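Local coordinates for protein endonuclease IV (Thermus thermophilus, PDB 3AAM) that cleaves phosphodiester bonds at apurinic or apyrimidinic sites in damaged DNA, a metal-dependent step of base excision repair, and also has 3'-5' exonuclease activity, at residues V107-E119 against E146-A160. Residues are numbered along the deposited sequence; the frame is centred on the assembly and turned at random.
Sequences VHPGSGRPERVKE and EKVGARFEELAWLVA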
loop_
_atom_site.group_PDB
_atom_site.type_symbol
_atom_site.label_atom_id
_atom_site.label_comp_id
_atom_site.label_asym_id
_atom_site.label_seq_id
_atom_site.Cartn_x
_atom_site.Cartn_y
_atom_site.Cartn_z
ATOM N N VAL A 107 1.856 -1.029 5.545
ATOM C CA VAL A 107 3.233 -1.270 5.949
ATOM C C VAL A 107 3.687 -2.652 5.521
ATOM O O VAL A 107 2.873 -3.565 5.411
ATOM C CB VAL A 107 3.356 -1.172 7.494
ATOM C CG1 VAL A 107 2.464 -2.212 8.150
ATOM C CG2 VAL A 107 4.805 -1.356 7.926
ATOM N N HIS A 108 4.980 -2.811 5.250
ATOM C CA HIS A 108 5.460 -4.138 4.907
ATOM C C HIS A 108 5.683 -4.824 6.260
ATOM O O HIS A 108 5.987 -4.165 7.253
ATOM C CB HIS A 108 6.736 -4.082 4.035
ATOM C CG HIS A 108 7.895 -3.360 4.652
ATOM N ND1 HIS A 108 9.094 -3.197 3.988
ATOM C CD2 HIS A 108 8.050 -2.760 5.856
ATOM C CE1 HIS A 108 9.936 -2.530 4.758
ATOM N NE2 HIS A 108 9.327 -2.254 5.897
ATOM N N PRO A 109 5.485 -6.149 6.328
ATOM C CA PRO A 109 5.649 -6.924 7.564
ATOM C C PRO A 109 6.998 -6.821 8.257
ATOM O O PRO A 109 7.066 -6.746 9.487
ATOM C CB PRO A 109 5.354 -8.354 7.117
ATOM C CG PRO A 109 4.406 -8.169 5.997
ATOM C CD PRO A 109 4.998 -7.012 5.239
ATOM N N GLY A 110 8.067 -6.821 7.470
ATOM C CA GLY A 110 9.401 -6.764 8.035
ATOM C C GLY A 110 10.039 -8.140 7.960
ATOM O O GLY A 110 9.563 -9.008 7.223
ATOM N N SER A 111 11.107 -8.348 8.720
ATOM C CA SER A 111 11.804 -9.628 8.717
ATOM C C SER A 111 12.050 -10.148 10.126
ATOM O O SER A 111 12.447 -9.395 11.016
ATOM C CB SER A 111 13.136 -9.497 7.973
ATOM O OG SER A 111 13.930 -8.461 8.522
ATOM N N GLY A 112 11.819 -11.444 10.310
ATOM C CA GLY A 112 12.006 -12.067 11.609
ATOM C C GLY A 112 10.885 -13.045 11.916
ATOM O O GLY A 112 10.296 -13.629 11.006
ATOM N N ARG A 113 10.594 -13.235 13.197
ATOM C CA ARG A 113 9.525 -14.137 13.609
ATOM C C ARG A 113 8.170 -13.512 13.288
ATOM O O ARG A 113 7.938 -12.342 13.591
ATOM C CB ARG A 113 9.594 -14.393 15.117
ATOM C CG ARG A 113 10.863 -15.078 15.592
ATOM C CD ARG A 113 10.853 -15.299 17.105
ATOM N NE ARG A 113 10.963 -14.053 17.862
ATOM C CZ ARG A 113 9.956 -13.463 18.502
ATOM N NH1 ARG A 113 8.746 -14.003 18.487
ATOM N NH2 ARG A 113 10.162 -12.331 19.163
ATOM N N PRO A 114 7.259 -14.279 12.665
ATOM C CA PRO A 114 5.949 -13.704 12.353
ATOM C C PRO A 114 5.259 -13.201 13.621
ATOM O O PRO A 114 4.556 -12.191 13.598
ATOM C CB PRO A 114 5.206 -14.872 11.712
ATOM C CG PRO A 114 6.307 -15.599 10.993
ATOM C CD PRO A 114 7.416 -15.604 12.033
ATOM N N GLU A 115 5.476 -13.905 14.730
ATOM C CA GLU A 115 4.875 -13.522 16.004
ATOM C C GLU A 115 5.341 -12.140 16.460
ATOM O O GLU A 115 4.581 -11.392 17.078
ATOM C CB GLU A 115 5.202 -14.557 17.090
ATOM C CG GLU A 115 4.607 -15.933 16.840
ATOM C CD GLU A 115 5.508 -16.843 16.024
ATOM O OE1 GLU A 115 6.429 -16.341 15.343
ATOM O OE2 GLU A 115 5.285 -18.072 16.056
ATOM N N ARG A 116 6.591 -11.803 16.157
ATOM C CA ARG A 116 7.146 -10.506 16.530
ATOM C C ARG A 116 6.478 -9.404 15.705
ATOM O O ARG A 116 6.219 -8.310 16.204
ATOM C CB ARG A 116 8.659 -10.508 16.294
ATOM C CG ARG A 116 9.381 -9.213 16.636
ATOM C CD ARG A 116 9.259 -8.844 18.108
ATOM N NE ARG A 116 10.336 -7.939 18.505
ATOM C CZ ARG A 116 10.441 -7.372 19.702
ATOM N NH1 ARG A 116 9.529 -7.605 20.640
ATOM N NH2 ARG A 116 11.467 -6.576 19.963
ATOM N N VAL A 117 6.197 -9.705 14.441
ATOM C CA VAL A 117 5.550 -8.746 13.554
ATOM C C VAL A 117 4.140 -8.437 14.055
ATOM O O VAL A 117 3.743 -7.274 14.134
ATOM C CB VAL A 117 5.483 -9.287 12.105
ATOM C CG1 VAL A 117 4.637 -8.373 11.243
ATOM C CG2 VAL A 117 6.885 -9.387 11.525
ATOM N N LYS A 118 3.387 -9.478 14.401
ATOM C CA LYS A 118 2.030 -9.285 14.898
ATOM C C LYS A 118 2.096 -8.448 16.172
ATOM O O LYS A 118 1.317 -7.511 16.349
ATOM C CB LYS A 118 1.360 -10.637 15.170
ATOM C CG LYS A 118 -0.128 -10.538 15.473
ATOM C CD LYS A 118 -0.789 -11.906 15.403
ATOM C CE LYS A 118 -2.306 -11.797 15.336
ATOM N NZ LYS A 118 -2.937 -13.132 15.130
ATOM N N GLU A 119 3.037 -8.778 17.056
ATOM C CA GLU A 119 3.197 -8.027 18.295
ATOM C C GLU A 119 3.447 -6.551 17.973
ATOM O O GLU A 119 2.848 -5.661 18.583
ATOM C CB GLU A 119 4.366 -8.585 19.119
ATOM C CG GLU A 119 4.708 -7.721 20.327
ATOM C CD GLU A 119 5.916 -8.212 21.094
ATOM O OE1 GLU A 119 6.810 -8.825 20.471
ATOM O OE2 GLU A 119 5.979 -7.965 22.323
ATOM N N GLU A 146 14.489 -13.931 5.744
ATOM C CA GLU A 146 13.621 -14.070 6.902
ATOM C C GLU A 146 12.421 -13.139 6.773
ATOM O O GLU A 146 11.772 -12.802 7.765
ATOM C CB GLU A 146 14.402 -13.762 8.181
ATOM C CG GLU A 146 15.710 -14.543 8.285
ATOM C CD GLU A 146 16.431 -14.315 9.598
ATOM O OE1 GLU A 146 16.542 -13.147 10.021
ATOM O OE2 GLU A 146 16.898 -15.305 10.203
ATOM N N LYS A 147 12.131 -12.723 5.544
ATOM C CA LYS A 147 10.999 -11.842 5.292
ATOM C C LYS A 147 9.688 -12.530 5.647
ATOM O O LYS A 147 9.474 -13.698 5.322
ATOM C CB LYS A 147 10.961 -11.402 3.826
ATOM C CG LYS A 147 11.979 -10.339 3.461
ATOM C CD LYS A 147 11.721 -9.787 2.066
ATOM C CE LYS A 147 12.728 -8.710 1.706
ATOM N NZ LYS A 147 14.124 -9.229 1.750
ATOM N N VAL A 148 8.816 -11.790 6.317
ATOM C CA VAL A 148 7.514 -12.293 6.734
ATOM C C VAL A 148 6.434 -11.949 5.708
ATOM O O VAL A 148 6.555 -10.969 4.972
ATOM C CB VAL A 148 7.118 -11.679 8.103
ATOM C CG1 VAL A 148 5.684 -12.032 8.448
ATOM C CG2 VAL A 148 8.062 -12.179 9.187
ATOM N N GLY A 149 5.396 -12.775 5.645
ATOM C CA GLY A 149 4.287 -12.512 4.741
ATOM C C GLY A 149 4.354 -12.912 3.278
ATOM O O GLY A 149 3.638 -12.330 2.462
ATOM N N ALA A 150 5.180 -13.890 2.925
ATOM C CA ALA A 150 5.261 -14.315 1.529
ATOM C C ALA A 150 4.019 -15.120 1.158
ATOM O O ALA A 150 3.479 -14.977 0.061
ATOM C CB ALA A 150 6.516 -15.157 1.304
ATOM N N ARG A 151 3.570 -15.964 2.081
ATOM C CA ARG A 151 2.394 -16.801 1.863
ATOM C C ARG A 151 1.120 -16.124 2.356
ATOM O O ARG A 151 1.094 -15.547 3.441
ATOM C CB ARG A 151 2.563 -18.134 2.595
ATOM C CG ARG A 151 3.634 -19.037 2.016
ATOM C CD ARG A 151 3.168 -19.647 0.704
ATOM N NE ARG A 151 1.969 -20.460 0.889
ATOM C CZ ARG A 151 1.287 -21.020 -0.103
ATOM N NH1 ARG A 151 1.684 -20.856 -1.358
ATOM N NH2 ARG A 151 0.210 -21.748 0.162
ATOM N N PHE A 152 0.056 -16.205 1.564
ATOM C CA PHE A 152 -1.200 -15.592 1.966
ATOM C C PHE A 152 -1.687 -16.174 3.288
ATOM O O PHE A 152 -2.272 -15.458 4.099
ATOM C CB PHE A 152 -2.272 -15.775 0.886
ATOM C CG PHE A 152 -1.935 -15.118 -0.427
ATOM C CD1 PHE A 152 -1.131 -13.982 -0.467
ATOM C CD2 PHE A 152 -2.454 -15.611 -1.620
ATOM C CE1 PHE A 152 -0.848 -13.346 -1.679
ATOM C CE2 PHE A 152 -2.180 -14.985 -2.834
ATOM C CZ PHE A 152 -1.376 -13.849 -2.864
ATOM N N GLU A 153 -1.442 -17.464 3.512
ATOM C CA GLU A 153 -1.870 -18.103 4.755
ATOM C C GLU A 153 -1.205 -17.470 5.968
ATOM O O GLU A 153 -1.794 -17.423 7.049
ATOM C CB GLU A 153 -1.545 -19.603 4.754
ATOM C CG GLU A 153 -2.435 -20.473 3.879
ATOM C CD GLU A 153 -2.177 -20.291 2.396
ATOM O OE1 GLU A 153 -1.115 -19.741 2.031
ATOM O OE2 GLU A 153 -3.034 -20.718 1.594
ATOM N N GLU A 154 0.027 -16.996 5.800
ATOM C CA GLU A 154 0.727 -16.374 6.917
ATOM C C GLU A 154 0.077 -15.035 7.226
ATOM O O GLU A 154 -0.081 -14.671 8.392
ATOM C CB GLU A 154 2.213 -16.179 6.606
ATOM C CG GLU A 154 3.001 -15.669 7.816
ATOM C CD GLU A 154 4.504 -15.795 7.648
ATOM O OE1 GLU A 154 5.111 -14.942 6.969
ATOM O OE2 GLU A 154 5.076 -16.760 8.191
ATOM N N LEU A 155 -0.300 -14.306 6.180
ATOM C CA LEU A 155 -0.956 -13.017 6.364
ATOM C C LEU A 155 -2.291 -13.221 7.060
ATOM O O LEU A 155 -2.683 -12.423 7.909
ATOM C CB LEU A 155 -1.193 -12.319 5.022
ATOM C CG LEU A 155 0.001 -11.641 4.351
ATOM C CD1 LEU A 155 1.038 -12.683 3.981
ATOM C CD2 LEU A 155 -0.463 -10.885 3.115
ATOM N N ALA A 156 -2.997 -14.288 6.696
ATOM C CA ALA A 156 -4.287 -14.564 7.313
ATOM C C ALA A 156 -4.098 -14.752 8.818
ATOM O O ALA A 156 -4.909 -14.287 9.616
ATOM C CB ALA A 156 -4.912 -15.804 6.697
ATOM N N TRP A 157 -3.026 -15.434 9.208
ATOM C CA TRP A 157 -2.765 -15.638 10.625
ATOM C C TRP A 157 -2.394 -14.310 11.289
ATOM O O TRP A 157 -2.843 -14.012 12.397
ATOM C CB TRP A 157 -1.630 -16.645 10.837
ATOM C CG TRP A 157 -1.173 -16.667 12.262
ATOM C CD1 TRP A 157 -1.775 -17.300 13.312
ATOM C CD2 TRP A 157 -0.086 -15.917 12.816
ATOM N NE1 TRP A 157 -1.134 -16.985 14.487
ATOM C CE2 TRP A 157 -0.094 -16.136 14.210
ATOM C CE3 TRP A 157 0.892 -15.075 12.267
ATOM C CZ2 TRP A 157 0.840 -15.543 15.066
ATOM C CZ3 TRP A 157 1.819 -14.487 13.115
ATOM C CH2 TRP A 157 1.785 -14.723 14.502
ATOM N N LEU A 158 -1.573 -13.519 10.601
ATOM C CA LEU A 158 -1.130 -12.226 11.112
ATOM C C LEU A 158 -2.276 -11.293 11.475
ATOM O O LEU A 158 -2.214 -10.598 12.489
ATOM C CB LEU A 158 -0.233 -11.516 10.090
ATOM C CG LEU A 158 1.265 -11.818 10.066
ATOM C CD1 LEU A 158 1.924 -10.997 8.969
ATOM C CD2 LEU A 158 1.888 -11.472 11.414
ATOM N N VAL A 159 -3.317 -11.278 10.648
ATOM C CA VAL A 159 -4.456 -10.398 10.892
ATOM C C VAL A 159 -5.585 -11.036 11.698
ATOM O O VAL A 159 -6.525 -10.351 12.102
ATOM C CB VAL A 159 -5.033 -9.855 9.561
ATOM C CG1 VAL A 159 -3.921 -9.206 8.748
ATOM C CG2 VAL A 159 -5.699 -10.976 8.772
ATOM N N ALA A 160 -5.493 -12.338 11.940
ATOM C CA ALA A 160 -6.522 -13.035 12.704
ATOM C C ALA A 160 -6.651 -12.464 14.112
ATOM O O ALA A 160 -5.650 -12.219 14.787
ATOM C CB ALA A 160 -6.205 -14.521 12.769
#
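Lys118 runs obliquely over one face of the Trp157 indole and delivers its ammonium to the C-terminal end of helix 152-159. With CG anti to the backbone N (chi1 -171°) and the chain extended beyond it, CD lies above the six-membered ring in a CH-pi contact, and NZ sits 4.4 Å from the centroid of the five-membered ring, a cation-pi contact. NZ also donates to two carbonyls, Trp157 O, nearly along the C=O axis, and Ala160 O, both at 2.9 Å. Shortened to an alanine, Lys118 would lose both bonds, which would probably leave Ala160 O without this donor and the indole freer to turn; Trp157 O would keep its bond from Ala160 N. At the indole edge, Pro114 O lies in the ring plane, 3.6 Å from CZ3, while CH2 meets Glu115 CA. Pro114 CG packs crosswise against Glu154 OE2; OE1, the other carboxylate oxygen, takes a straight bond from Gly149 N (2.6 Å). The Val148 and Val117 side chains run alongside each other in opposite directions, CG2 to CG2 at 3.8 Å, and Leu158 CD2 lies against Val117 CG1 and Lys118 CB. Beyond Val148, a single backbone bridge at Ser111 and Lys147 joins the loops: Val148 N donates to Gly110 O (3.0 Å) and Gly112 N to Glu146 O. The Lys147 side chain comes to about 8 Å from the manganese bound by His172, Asp217 and His219. The contact joins neighbouring beta-alpha units of the TIM barrel: helices 114-128 and 152-159 follow the adjacent parallel strands 104-107 and 135-139, their short segments crossing at -42°.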